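Emp46p (Saccharomyces cerevisiae, PDB 2A6V) is a Ca2+-independent, lectin-like cargo receptor with a carbohydrate recognition domain, involved in the secretion of glycoproteins. Local coordinates at residues 9-14 with 58-63; 46-51 with 203-208; 64-69 with 215-220; 84-89 with 112-117; 123-128 with 147-152. All coordinates share one frame; numbering follows the deposited sequence.

Contact 1 (9-14 with 58-63)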
# COMPACT_ATOMS: atom_id res chain seq x y z
N LYS A 9 -12.40 -4.23 12.43
CA LYS A 9 -13.16 -3.18 11.76
C LYS A 9 -12.53 -1.82 11.88
O LYS A 9 -12.54 -1.03 10.93
CB LYS A 9 -14.59 -3.12 12.30
CG LYS A 9 -15.45 -4.28 11.86
CD LYS A 9 -16.83 -4.19 12.48
CE LYS A 9 -17.84 -5.00 11.70
NZ LYS A 9 -17.45 -6.43 11.66
N GLY A 10 -11.95 -1.55 13.05
CA GLY A 10 -11.31 -0.27 13.32
C GLY A 10 -10.10 0.06 12.45
O GLY A 10 -9.78 1.22 12.25
N TYR A 11 -9.45 -0.98 11.93
CA TYR A 11 -8.30 -0.81 11.05
C TYR A 11 -8.54 -1.38 9.65
O TYR A 11 -7.60 -1.77 8.94
CB TYR A 11 -7.09 -1.47 11.69
CG TYR A 11 -6.59 -0.76 12.93
CD1 TYR A 11 -5.56 0.16 12.84
CD2 TYR A 11 -7.14 -1.00 14.18
CE1 TYR A 11 -5.08 0.84 13.97
CE2 TYR A 11 -6.67 -0.34 15.32
CZ TYR A 11 -5.64 0.58 15.20
OH TYR A 11 -5.18 1.22 16.34
N SER A 12 -9.79 -1.43 9.23
CA SER A 12 -10.18 -1.87 7.89
C SER A 12 -11.02 -0.82 7.19
O SER A 12 -11.50 0.13 7.82
CB SER A 12 -10.98 -3.18 7.96
OG SER A 12 -10.27 -4.19 8.66
N LEU A 13 -11.12 -0.94 5.88
CA LEU A 13 -12.12 -0.18 5.15
C LEU A 13 -13.45 -0.89 5.32
O LEU A 13 -13.51 -2.12 5.36
CB LEU A 13 -11.78 -0.09 3.65
CG LEU A 13 -10.74 0.94 3.25
CD1 LEU A 13 -10.37 0.77 1.77
CD2 LEU A 13 -11.22 2.40 3.56
N PRO A 14 -14.53 -0.12 5.37
CA PRO A 14 -15.85 -0.74 5.37
C PRO A 14 -16.10 -1.29 3.97
O PRO A 14 -15.34 -0.99 3.04
CB PRO A 14 -16.78 0.45 5.68
CG PRO A 14 -16.09 1.59 5.08
CD PRO A 14 -14.60 1.35 5.34
N PRO A 58 -5.58 5.96 13.18
CA PRO A 58 -4.96 5.37 14.38
C PRO A 58 -3.72 4.59 14.00
O PRO A 58 -3.72 3.90 12.98
CB PRO A 58 -6.04 4.43 14.90
CG PRO A 58 -6.81 4.03 13.71
CD PRO A 58 -6.78 5.21 12.78
N GLU A 59 -2.67 4.71 14.79
CA GLU A 59 -1.51 3.82 14.66
C GLU A 59 -1.90 2.44 15.16
O GLU A 59 -2.70 2.30 16.08
CB GLU A 59 -0.32 4.34 15.46
CG GLU A 59 0.13 5.71 15.00
CD GLU A 59 1.52 6.07 15.46
OE1 GLU A 59 1.87 5.75 16.62
OE2 GLU A 59 2.25 6.68 14.65
N TYR A 60 -1.32 1.41 14.54
CA TYR A 60 -1.59 0.02 14.91
C TYR A 60 -0.46 -0.57 15.75
O TYR A 60 0.71 -0.45 15.40
CB TYR A 60 -1.75 -0.82 13.65
CG TYR A 60 -2.18 -2.24 13.93
CD1 TYR A 60 -3.48 -2.52 14.30
CD2 TYR A 60 -1.28 -3.31 13.84
CE1 TYR A 60 -3.89 -3.81 14.56
CE2 TYR A 60 -1.69 -4.61 14.09
CZ TYR A 60 -3.00 -4.86 14.45
OH TYR A 60 -3.43 -6.14 14.70
N SER A 61 -0.82 -1.22 16.85
CA SER A 61 0.13 -1.97 17.67
C SER A 61 -0.23 -3.45 17.59
O SER A 61 -1.36 -3.84 17.85
CB SER A 61 0.09 -1.45 19.12
OG SER A 61 0.60 -0.13 19.19
N ILE A 62 0.74 -4.27 17.20
CA ILE A 62 0.51 -5.71 17.03
C ILE A 62 0.38 -6.38 18.38
O ILE A 62 1.07 -6.02 19.33
CB ILE A 62 1.67 -6.37 16.24
CG1 ILE A 62 1.50 -6.10 14.75
CG2 ILE A 62 1.74 -7.88 16.50
CD1 ILE A 62 2.68 -6.51 13.94
N LYS A 63 -0.51 -7.37 18.45
CA LYS A 63 -0.61 -8.25 19.61
C LYS A 63 0.37 -9.41 19.42
O LYS A 63 1.48 -9.36 19.94
CB LYS A 63 -2.06 -8.71 19.79
CG LYS A 63 -2.45 -9.09 21.22
CD LYS A 63 -1.84 -10.43 21.67
CE LYS A 63 -2.83 -11.31 22.47
NZ LYS A 63 -2.49 -11.38 23.93
O HOH W 1 -3.66 -0.97 17.77
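At one end of the lectin beta sandwich, the N-terminal loop 9-14 leans on the connection 58-63 between strands 51-56 and 66-75 through the ring of Tyr11, which fits between Pro58 and Tyr60. The two tyrosines form an edge-to-face (T-shaped) pair: CD1 of Tyr60 sits 3.6 Å above the plane of the Tyr11 ring, over its centre, and the planes stand 77° apart. With CG anti to the backbone N (chi1 -173°), Tyr60 turns its CD1 edge to the Tyr11 face. Pro58 lies against the Tyr11 ring on the side away from Tyr60, its CG 3.6 Å from Tyr11 CE1. Beyond the ring, Tyr11 OH donates to Glu59 O at 2.7 Å, meeting this carbonyl from above its plane rather than on a lone pair. This loop-to-loop contact lies on the surface of the legume-lectin-like fold, beside strand 209-218, whose Leu217 touches both tyrosine side chains. The phenol of Tyr60 is held by Asp219 through a hydrogen bond from its OH, which anchors the ring that supplies the edge. Water 1 donates to Tyr11 OH and accepts from Ser61 N, each at 3.0 Å, joining the phenol of one loop to the backbone of the other.

Contact 2 (46-51 with 203-208)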
# COMPACT_ATOMS: atom_id res chain seq x y z
N PRO A 46 -7.75 9.86 -10.24
CA PRO A 46 -8.84 9.99 -11.21
C PRO A 46 -8.61 10.89 -12.41
O PRO A 46 -9.40 10.84 -13.37
CB PRO A 46 -9.97 10.56 -10.36
CG PRO A 46 -9.31 11.30 -9.26
CD PRO A 46 -8.07 10.50 -8.96
N GLY A 47 -7.60 11.72 -12.35
CA GLY A 47 -7.30 12.66 -13.42
C GLY A 47 -5.88 12.54 -13.94
O GLY A 47 -5.05 11.83 -13.37
N LYS A 48 -5.60 13.27 -15.01
CA LYS A 48 -4.25 13.34 -15.54
C LYS A 48 -3.33 13.96 -14.50
O LYS A 48 -3.65 15.03 -13.93
CB LYS A 48 -4.27 14.21 -16.82
CG LYS A 48 -5.08 13.62 -17.92
CD LYS A 48 -5.38 14.63 -19.04
CE LYS A 48 -4.30 14.71 -20.08
NZ LYS A 48 -4.72 15.60 -21.23
N ASN A 49 -2.19 13.31 -14.24
CA ASN A 49 -1.18 13.84 -13.31
C ASN A 49 -1.75 14.13 -11.94
O ASN A 49 -1.54 15.23 -11.40
CB ASN A 49 -0.51 15.10 -13.91
CG ASN A 49 0.45 14.77 -15.02
OD1 ASN A 49 1.39 14.02 -14.82
ND2 ASN A 49 0.26 15.39 -16.18
N THR A 50 -2.47 13.17 -11.38
CA THR A 50 -3.02 13.27 -10.03
C THR A 50 -2.35 12.30 -9.07
O THR A 50 -1.81 11.27 -9.50
CB THR A 50 -4.54 13.03 -10.01
OG1 THR A 50 -4.88 11.80 -10.68
CG2 THR A 50 -5.31 14.12 -10.75
N LYS A 51 -2.42 12.64 -7.79
CA LYS A 51 -1.96 11.86 -6.65
C LYS A 51 -3.16 11.60 -5.77
O LYS A 51 -4.09 12.41 -5.71
CB LYS A 51 -0.98 12.67 -5.80
CG LYS A 51 0.42 12.80 -6.26
CD LYS A 51 1.20 13.78 -5.37
CE LYS A 51 2.63 13.92 -5.92
NZ LYS A 51 3.61 14.77 -5.16
N ASN A 203 -0.13 9.05 -10.98
CA ASN A 203 -0.12 8.71 -12.38
C ASN A 203 0.51 9.85 -13.19
O ASN A 203 1.21 10.70 -12.63
CB ASN A 203 -1.54 8.34 -12.85
CG ASN A 203 -2.46 9.53 -12.94
OD1 ASN A 203 -2.06 10.65 -12.66
ND2 ASN A 203 -3.73 9.28 -13.34
N ASP A 204 0.30 9.84 -14.50
CA ASP A 204 0.77 10.89 -15.40
C ASP A 204 -0.36 11.24 -16.36
O ASP A 204 -1.53 10.93 -16.09
CB ASP A 204 2.12 10.51 -16.06
CG ASP A 204 2.04 9.33 -17.01
OD1 ASP A 204 0.95 9.01 -17.49
OD2 ASP A 204 3.08 8.66 -17.32
N ALA A 205 -0.03 11.91 -17.46
CA ALA A 205 -1.05 12.38 -18.37
C ALA A 205 -1.80 11.28 -19.10
O ALA A 205 -2.85 11.55 -19.68
CB ALA A 205 -0.47 13.38 -19.39
N SER A 206 -1.26 10.06 -19.08
CA SER A 206 -1.94 8.91 -19.67
C SER A 206 -3.11 8.40 -18.81
O SER A 206 -3.86 7.54 -19.24
CB SER A 206 -0.95 7.77 -19.93
OG SER A 206 0.16 8.20 -20.71
N LYS A 207 -3.23 8.91 -17.58
CA LYS A 207 -4.44 8.75 -16.77
C LYS A 207 -4.66 7.34 -16.25
O LYS A 207 -5.79 6.91 -16.06
CB LYS A 207 -5.68 9.24 -17.54
CG LYS A 207 -6.59 10.16 -16.74
CD LYS A 207 -7.93 10.41 -17.45
CE LYS A 207 -9.13 10.29 -16.52
NZ LYS A 207 -9.30 8.94 -15.87
N GLU A 208 -3.56 6.62 -15.98
CA GLU A 208 -3.66 5.34 -15.29
C GLU A 208 -4.53 5.48 -14.04
O GLU A 208 -4.35 6.40 -13.24
CB GLU A 208 -2.27 4.82 -14.88
CG GLU A 208 -2.28 3.38 -14.42
CD GLU A 208 -0.89 2.71 -14.40
OE1 GLU A 208 0.16 3.37 -14.64
OE2 GLU A 208 -0.85 1.50 -14.14
O HOH W 2 2.48 13.57 -17.82
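Asn203 presents its side-chain amide to loop 46-51 and uses both ends of it: ND2 donates to Gly47 O at 2.9 Å, while OD1 accepts from Thr50 N, also at 2.9 Å. Gly47 O lies in the amide plane of Asn203, whose CG stands between its backbone N and carbonyl carbon (chi1 72°), turning the amide toward the loop. ND2 also donates to Glu208 O, closing loop 203-208 on itself. Backbone bonds flank the amide: Asn203 N to Thr50 O at 3.2 Å, and Asn49 N to Asp204 O at 3.1 Å, the latter from above the carbonyl plane. Thr50 OG1 donates to Gly47 O (2.7 Å) from the face opposite to Asn203 ND2. Asp204 OD1 takes Ser206 N in an Asx turn; Asp204 OD2 is hydrogen-bonded to Thr81 OG1. Farther out, the aliphatic chain of Lys48 passes Ala205, CE 3.5 Å from Ala205 O, roughly perpendicular to the Lys207 side chain. Water 2 links Asn49 OD1 to Ala205 N. Gly47 O and Asp204 O each take one donor from their own loop, Thr50 OG1 and Lys207 N respectively, and one from the other loop, so the mutual placement of the loops probably rests mainly on polar bonds.

Contact 3 (64-69 with 215-220)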
# COMPACT_ATOMS: atom_id res chain seq x y z
N ASP A 64 -0.02 -10.43 18.65
CA ASP A 64 0.85 -11.58 18.35
C ASP A 64 1.34 -11.47 16.91
O ASP A 64 2.54 -11.34 16.68
CB ASP A 64 0.09 -12.90 18.55
CG ASP A 64 -0.06 -13.28 20.02
OD1 ASP A 64 0.53 -12.62 20.90
OD2 ASP A 64 -0.79 -14.23 20.38
N ALA A 65 0.40 -11.49 15.97
CA ALA A 65 0.68 -11.44 14.53
C ALA A 65 -0.40 -10.64 13.80
O ALA A 65 -1.41 -10.24 14.38
CB ALA A 65 0.78 -12.84 13.96
N MET A 66 -0.18 -10.38 12.51
CA MET A 66 -1.17 -9.63 11.74
C MET A 66 -1.21 -9.99 10.28
O MET A 66 -0.23 -10.46 9.73
CB MET A 66 -0.95 -8.14 11.90
CG MET A 66 0.29 -7.57 11.26
SD MET A 66 0.14 -5.77 10.94
CE MET A 66 1.36 -5.66 9.63
N THR A 67 -2.35 -9.72 9.65
CA THR A 67 -2.54 -9.85 8.22
C THR A 67 -3.16 -8.57 7.68
O THR A 67 -4.12 -8.07 8.24
CB THR A 67 -3.48 -11.02 7.94
OG1 THR A 67 -2.94 -12.22 8.49
CG2 THR A 67 -3.61 -11.27 6.43
N ILE A 68 -2.63 -8.05 6.58
CA ILE A 68 -3.25 -6.94 5.87
C ILE A 68 -3.50 -7.40 4.45
O ILE A 68 -2.60 -7.91 3.78
CB ILE A 68 -2.35 -5.71 5.86
CG1 ILE A 68 -2.15 -5.17 7.29
CG2 ILE A 68 -2.97 -4.65 4.95
CD1 ILE A 68 -1.08 -4.10 7.39
N GLU A 69 -4.72 -7.19 3.98
CA GLU A 69 -5.11 -7.54 2.64
C GLU A 69 -5.63 -6.29 1.97
O GLU A 69 -6.64 -5.74 2.41
CB GLU A 69 -6.20 -8.60 2.65
CG GLU A 69 -5.74 -9.95 3.14
CD GLU A 69 -6.87 -10.96 3.19
OE1 GLU A 69 -8.07 -10.57 3.20
OE2 GLU A 69 -6.55 -12.16 3.25
N MET A 215 -10.01 -3.19 1.80
CA MET A 215 -8.85 -3.34 2.69
C MET A 215 -9.30 -3.90 4.03
O MET A 215 -10.26 -3.41 4.62
CB MET A 215 -8.11 -2.01 2.88
CG MET A 215 -6.85 -2.11 3.79
SD MET A 215 -7.26 -2.08 5.57
CE MET A 215 -5.67 -2.14 6.31
N LYS A 216 -8.66 -4.97 4.48
CA LYS A 216 -8.96 -5.60 5.75
C LYS A 216 -7.67 -5.83 6.51
O LYS A 216 -6.65 -6.20 5.92
CB LYS A 216 -9.63 -6.95 5.54
CG LYS A 216 -11.01 -6.90 4.93
CD LYS A 216 -11.61 -8.30 4.78
CE LYS A 216 -13.03 -8.26 4.23
NZ LYS A 216 -13.52 -9.61 3.80
N LEU A 217 -7.70 -5.61 7.81
CA LEU A 217 -6.63 -6.00 8.68
C LEU A 217 -7.18 -7.03 9.65
O LEU A 217 -8.32 -6.90 10.09
CB LEU A 217 -6.04 -4.81 9.46
CG LEU A 217 -4.96 -5.15 10.49
CD1 LEU A 217 -3.99 -4.01 10.63
CD2 LEU A 217 -5.52 -5.55 11.89
N TYR A 218 -6.38 -8.05 9.95
CA TYR A 218 -6.73 -9.09 10.92
C TYR A 218 -5.66 -9.13 11.99
O TYR A 218 -4.46 -9.04 11.72
CB TYR A 218 -6.82 -10.48 10.27
CG TYR A 218 -7.74 -10.62 9.08
CD1 TYR A 218 -8.97 -11.29 9.19
CD2 TYR A 218 -7.39 -10.12 7.83
CE1 TYR A 218 -9.81 -11.42 8.09
CE2 TYR A 218 -8.21 -10.25 6.74
CZ TYR A 218 -9.42 -10.89 6.87
OH TYR A 218 -10.23 -11.01 5.76
N ASP A 219 -6.09 -9.32 13.23
CA ASP A 219 -5.18 -9.35 14.37
C ASP A 219 -4.56 -10.75 14.50
O ASP A 219 -4.42 -11.28 15.60
CB ASP A 219 -5.94 -9.02 15.67
CG ASP A 219 -6.47 -7.60 15.73
OD1 ASP A 219 -5.92 -6.67 15.10
OD2 ASP A 219 -7.45 -7.31 16.44
N GLY A 220 -4.18 -11.35 13.38
CA GLY A 220 -3.55 -12.65 13.39
C GLY A 220 -3.18 -13.12 11.99
O GLY A 220 -3.45 -12.44 11.01
O HOH W 3 -2.55 -11.64 17.13
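Ile68 and Leu217, a non-hydrogen-bonded pair of antiparallel neighbours, put their side chains on the same face of the sheet, CG1 of Ile68 lying 4.0 Å from Leu217 CD1. The other branch of Ile68, CG2, meets Met215 CE at 3.9 Å; Met215 gets its methyl there by a bend at chi2 (-81°). Leu89 of strand 84-90 and Ile197 of strand 196-202 pack on this apolar face from the facing sheet. On either side of the pair, Thr67 and Tyr218 each donate N-H to the other's C=O, as do Glu69 and Lys216, with Glu69 N to Lys216 O at 2.9 Å. On the other face Tyr218 turns a ring edge to Thr67 O, and its OH makes a weak hydrogen bond of 3.4 Å to Glu69 OE1; the carboxylate and ring planes are 75° apart. OE2 of Glu69 has a stronger partner, a salt bridge to Arg161. At the strand end Thr67 OG1 donates 2.6 Å to Gly220 O, in the carbonyl plane and on a lone pair. One face apolar against a second sheet, the other more polar, is the arrangement of strands in a legume-lectin-like beta sandwich, where 66-75 and 209-218 are neighbours.

Contact 4 (84-89 with 112-117)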
# COMPACT_ATOMS: atom_id res chain seq x y z
N GLY A 84 2.91 4.89 -10.26
CA GLY A 84 2.89 3.66 -9.51
C GLY A 84 2.01 3.74 -8.29
O GLY A 84 1.50 4.81 -7.95
N LEU A 85 1.86 2.59 -7.61
CA LEU A 85 0.98 2.37 -6.49
C LEU A 85 1.77 1.77 -5.33
O LEU A 85 2.44 0.74 -5.48
CB LEU A 85 -0.13 1.42 -6.92
CG LEU A 85 -1.01 0.82 -5.83
CD1 LEU A 85 -1.86 1.84 -5.11
CD2 LEU A 85 -1.94 -0.24 -6.45
N ALA A 86 1.74 2.42 -4.18
CA ALA A 86 2.52 2.04 -3.00
C ALA A 86 1.65 1.65 -1.84
O ALA A 86 0.58 2.24 -1.62
CB ALA A 86 3.47 3.17 -2.60
N PHE A 87 2.11 0.66 -1.07
CA PHE A 87 1.50 0.26 0.19
C PHE A 87 2.53 0.46 1.27
O PHE A 87 3.66 -0.01 1.12
CB PHE A 87 1.04 -1.19 0.10
CG PHE A 87 0.01 -1.39 -0.95
CD1 PHE A 87 -1.32 -1.12 -0.69
CD2 PHE A 87 0.37 -1.83 -2.21
CE1 PHE A 87 -2.27 -1.28 -1.68
CE2 PHE A 87 -0.58 -1.99 -3.19
CZ PHE A 87 -1.91 -1.71 -2.93
N TRP A 88 2.13 1.10 2.36
CA TRP A 88 3.05 1.61 3.35
C TRP A 88 2.77 1.05 4.74
O TRP A 88 1.60 0.91 5.15
CB TRP A 88 2.89 3.12 3.47
CG TRP A 88 3.07 3.90 2.23
CD1 TRP A 88 2.09 4.27 1.37
CD2 TRP A 88 4.29 4.44 1.70
NE1 TRP A 88 2.61 5.00 0.33
CE2 TRP A 88 3.96 5.12 0.51
CE3 TRP A 88 5.63 4.43 2.11
CZ2 TRP A 88 4.92 5.79 -0.27
CZ3 TRP A 88 6.58 5.09 1.32
CH2 TRP A 88 6.21 5.75 0.15
N LEU A 89 3.85 0.75 5.44
CA LEU A 89 3.85 0.60 6.89
C LEU A 89 4.95 1.55 7.38
O LEU A 89 6.12 1.32 7.07
CB LEU A 89 4.18 -0.84 7.29
CG LEU A 89 3.25 -1.95 6.83
CD1 LEU A 89 3.69 -3.27 7.45
CD2 LEU A 89 1.82 -1.69 7.21
N MET A 112 7.93 0.25 2.21
CA MET A 112 7.17 0.63 1.04
C MET A 112 7.15 -0.56 0.09
O MET A 112 8.22 -0.99 -0.37
CB MET A 112 7.81 1.83 0.34
CG MET A 112 7.04 2.31 -0.87
SD MET A 112 7.82 3.57 -1.87
CE MET A 112 9.15 2.64 -2.59
N ILE A 113 5.97 -1.03 -0.27
CA ILE A 113 5.78 -2.10 -1.24
C ILE A 113 5.17 -1.45 -2.46
O ILE A 113 4.06 -0.90 -2.40
CB ILE A 113 4.88 -3.22 -0.67
CG1 ILE A 113 5.53 -3.81 0.60
CG2 ILE A 113 4.62 -4.27 -1.73
CD1 ILE A 113 4.70 -4.87 1.31
N LEU A 114 5.87 -1.51 -3.58
CA LEU A 114 5.59 -0.67 -4.71
C LEU A 114 5.27 -1.50 -5.93
O LEU A 114 6.02 -2.41 -6.28
CB LEU A 114 6.81 0.21 -4.98
CG LEU A 114 6.75 1.10 -6.19
CD1 LEU A 114 5.64 2.14 -6.11
CD2 LEU A 114 8.10 1.79 -6.34
N LEU A 115 4.14 -1.20 -6.57
CA LEU A 115 3.77 -1.69 -7.88
C LEU A 115 4.08 -0.60 -8.88
O LEU A 115 3.48 0.49 -8.84
CB LEU A 115 2.29 -2.05 -7.97
CG LEU A 115 1.92 -3.38 -7.34
CD1 LEU A 115 2.18 -3.41 -5.82
CD2 LEU A 115 0.52 -3.76 -7.64
N ARG A 116 5.04 -0.85 -9.76
CA ARG A 116 5.42 0.13 -10.77
C ARG A 116 6.15 -0.59 -11.89
O ARG A 116 6.32 -1.81 -11.84
CB ARG A 116 6.29 1.24 -10.18
CG ARG A 116 7.75 0.90 -9.92
CD ARG A 116 8.67 2.13 -9.98
NE ARG A 116 10.07 1.75 -9.78
CZ ARG A 116 11.10 2.40 -10.30
NH1 ARG A 116 10.91 3.48 -11.06
NH2 ARG A 116 12.34 1.96 -10.08
N LEU A 117 6.55 0.18 -12.89
CA LEU A 117 7.48 -0.30 -13.90
C LEU A 117 8.87 0.00 -13.40
O LEU A 117 9.38 1.12 -13.51
CB LEU A 117 7.20 0.36 -15.24
CG LEU A 117 5.75 0.27 -15.73
CD1 LEU A 117 5.62 0.77 -17.11
CD2 LEU A 117 5.21 -1.13 -15.63
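Trp88 and Met112 meet flank to face, the Met112 chain running along the outer rim of the indole's six-membered ring. Met112 CG stands over one face of that Trp88 ring, 3.8 Å from its centroid and 20° off the normal, a CH-pi contact, whereas Met112 SD sits obliquely, 3.4 Å from Trp88 CH2, in a Met-aromatic contact. The methionine reaches the ring with CG anti to its own N (chi1 -178°) and the chain extended until chi3, where the terminal methyl turns aside. Ala86 CB fills in beside Met112, 4.1 Å from Met112 CG, and Leu114 CD1 follows along the same face of the sheet. The opposite face carries Leu85, Phe87, Ile113 and Leu115. Here Leu115 CD1 meets Phe87 at the ring edge, 4.1 Å from Phe87 CE2, the two side chains crossing at a slant, while Phe87 CB sits beside Ile113 CB. Phe72 of strand 66-75 packs on Leu85 and Leu115, and the ring of Trp70 meets that of Phe87, so these residues face the second sheet. The backbones run antiparallel, joined by reciprocal bonds of Leu85 with Leu115 and Phe87 with Ile113, among them Leu115 N to Leu85 O at 2.8 Å. Indole NE1 is hydrogen-bonded to Ser200 OG. Apolar packing on both sides probably adds to the four backbone bonds in this buried pair.

Contact 5 (123-128 with 147-152). With K (potassium ion), chain C.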
# COMPACT_ATOMS: atom_id res chain seq x y z
N GLU A 123 7.40 -4.41 -14.98
CA GLU A 123 6.15 -4.54 -14.23
C GLU A 123 6.34 -5.49 -13.05
O GLU A 123 6.63 -6.68 -13.22
CB GLU A 123 5.10 -5.05 -15.19
CG GLU A 123 3.71 -4.61 -14.88
CD GLU A 123 2.71 -4.93 -15.99
OE1 GLU A 123 1.52 -4.77 -15.69
OE2 GLU A 123 3.07 -5.35 -17.12
N SER A 124 6.27 -4.96 -11.83
CA SER A 124 6.77 -5.66 -10.67
C SER A 124 6.26 -5.13 -9.35
O SER A 124 5.71 -4.01 -9.29
CB SER A 124 8.31 -5.62 -10.66
OG SER A 124 8.75 -4.28 -10.55
N VAL A 125 6.43 -5.95 -8.30
CA VAL A 125 6.39 -5.56 -6.91
C VAL A 125 7.83 -5.44 -6.44
O VAL A 125 8.61 -6.38 -6.59
CB VAL A 125 5.65 -6.62 -6.04
CG1 VAL A 125 5.62 -6.21 -4.59
CG2 VAL A 125 4.25 -6.85 -6.53
N THR A 126 8.20 -4.30 -5.90
CA THR A 126 9.49 -4.10 -5.26
C THR A 126 9.30 -3.58 -3.86
O THR A 126 8.44 -2.72 -3.64
CB THR A 126 10.42 -3.18 -6.07
OG1 THR A 126 9.72 -2.00 -6.52
CG2 THR A 126 10.91 -3.90 -7.34
N ALA A 127 10.01 -4.15 -2.90
CA ALA A 127 9.86 -3.83 -1.50
C ALA A 127 11.10 -3.13 -0.98
O ALA A 127 12.22 -3.63 -1.16
CB ALA A 127 9.58 -5.11 -0.71
N TYR A 128 10.90 -1.98 -0.35
CA TYR A 128 11.99 -1.14 0.10
C TYR A 128 11.84 -0.88 1.59
O TYR A 128 10.74 -0.65 2.09
CB TYR A 128 11.92 0.21 -0.62
CG TYR A 128 12.25 0.19 -2.08
CD1 TYR A 128 13.52 0.55 -2.52
CD2 TYR A 128 11.29 -0.12 -3.03
CE1 TYR A 128 13.83 0.57 -3.86
CE2 TYR A 128 11.61 -0.10 -4.41
CZ TYR A 128 12.91 0.24 -4.80
OH TYR A 128 13.25 0.26 -6.14
N CYS A 147 9.20 -9.30 -6.94
CA CYS A 147 8.67 -10.28 -7.87
C CYS A 147 8.14 -9.58 -9.11
O CYS A 147 7.81 -8.39 -9.09
CB CYS A 147 7.61 -11.17 -7.24
SG CYS A 147 6.08 -10.31 -6.76
N LEU A 148 8.06 -10.29 -10.22
CA LEU A 148 7.47 -9.78 -11.42
C LEU A 148 5.97 -10.03 -11.29
O LEU A 148 5.54 -11.11 -10.88
CB LEU A 148 8.05 -10.47 -12.65
CG LEU A 148 9.57 -10.45 -12.75
CD1 LEU A 148 10.01 -11.12 -14.05
CD2 LEU A 148 10.12 -9.03 -12.63
N PHE A 149 5.19 -9.01 -11.61
CA PHE A 149 3.73 -9.08 -11.40
C PHE A 149 3.00 -8.14 -12.37
O PHE A 149 3.29 -6.94 -12.43
CB PHE A 149 3.39 -8.73 -9.95
CG PHE A 149 1.94 -8.92 -9.63
CD1 PHE A 149 1.41 -10.17 -9.43
CD2 PHE A 149 1.08 -7.83 -9.65
CE1 PHE A 149 0.07 -10.33 -9.18
CE2 PHE A 149 -0.27 -8.00 -9.39
CZ PHE A 149 -0.76 -9.23 -9.16
N GLN A 150 2.08 -8.71 -13.14
CA GLN A 150 1.30 -7.97 -14.12
C GLN A 150 0.11 -7.29 -13.44
O GLN A 150 -0.73 -7.95 -12.82
CB GLN A 150 0.81 -8.89 -15.25
CG GLN A 150 0.26 -8.14 -16.42
CD GLN A 150 -0.16 -9.02 -17.58
OE1 GLN A 150 -0.62 -8.51 -18.60
NE2 GLN A 150 0.02 -10.32 -17.45
N TYR A 151 0.06 -5.98 -13.54
CA TYR A 151 -1.02 -5.19 -12.93
C TYR A 151 -1.67 -4.15 -13.90
O TYR A 151 -2.82 -3.79 -13.68
CB TYR A 151 -0.56 -4.48 -11.63
CG TYR A 151 0.44 -3.39 -11.89
CD1 TYR A 151 0.01 -2.11 -12.22
CD2 TYR A 151 1.80 -3.66 -11.88
CE1 TYR A 151 0.93 -1.10 -12.51
CE2 TYR A 151 2.74 -2.67 -12.17
CZ TYR A 151 2.29 -1.38 -12.47
OH TYR A 151 3.19 -0.38 -12.82
N GLN A 152 -0.98 -3.66 -14.91
CA GLN A 152 -1.56 -2.57 -15.70
C GLN A 152 -2.78 -3.03 -16.46
O GLN A 152 -2.82 -4.14 -17.01
CB GLN A 152 -0.56 -1.96 -16.68
CG GLN A 152 0.55 -1.17 -16.03
CD GLN A 152 1.26 -0.32 -17.04
OE1 GLN A 152 1.56 -0.80 -18.15
NE2 GLN A 152 1.57 0.91 -16.68
K K C . 15.85 0.85 -7.17
O HOH W 4 15.18 -0.06 -9.76
O HOH W 5 17.70 -1.32 -7.21
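Glu123 reaches across to the backbone of 147-152 with one carboxylate oxygen: OE1 accepts from Tyr151 N at 2.9 Å and from Gln152 N at 2.8 Å. Gln152 N meets it almost end-on in a straight bond (175°), Tyr151 N from above the carboxylate plane. An extended chain with CG anti to the backbone N (chi1 -150°) carries the acid there, over one face of the Tyr151 ring, whose CE2 is 3.5 Å from Glu123 CG. OE2 is paired in a salt bridge with Arg78, which should favour the ionised form. Next to this site Phe149 N bonds to Glu123 O, and Val125 and Cys147 form a hydrogen-bonded antiparallel pair, Val125 N to Cys147 O at 2.9 Å. Cys147 SG lies 3.8 Å from Val125 CB and is disulfide-bonded to Cys181, while Val125 CG2 packs on Phe149 CB. At the far end of 123-128, Tyr128 OH binds at 2.9 Å a potassium ion whose shell is completed by two waters and the carbonyls of Ile138, Glu139 and Ser141. Strand 145-148 is an edge strand of its sheet; strand 124-131 separates it from strand 111-115, whose Met112 touches Tyr128, and Met176 of strand 171-176 packs on Val125 and Phe149 from the other sheet.

How the contacts relate
The five contacts span both sheets of the beta sandwich. Contact 4 lies nearest the middle, its centre about 9 Å from that of contact 5, and the two share a sheet in which strands 84-90, 111-115, 124-131 and 145-148 run side by side. Contact 3 belongs to the facing sheet and meets contact 4 where Ile68 and Met66 pack on Leu89. Contacts 1 and 2 join loops on opposite sides of the chain's centre, about 30 Å apart between centres; contact 1 touches contact 3, and contact 2 touches contact 5. Along the chain, contacts 2 and 3 enclose contacts 4 and 5, so late segments return to pair with early ones, 209-218 lying beside 66-75 within its sheet.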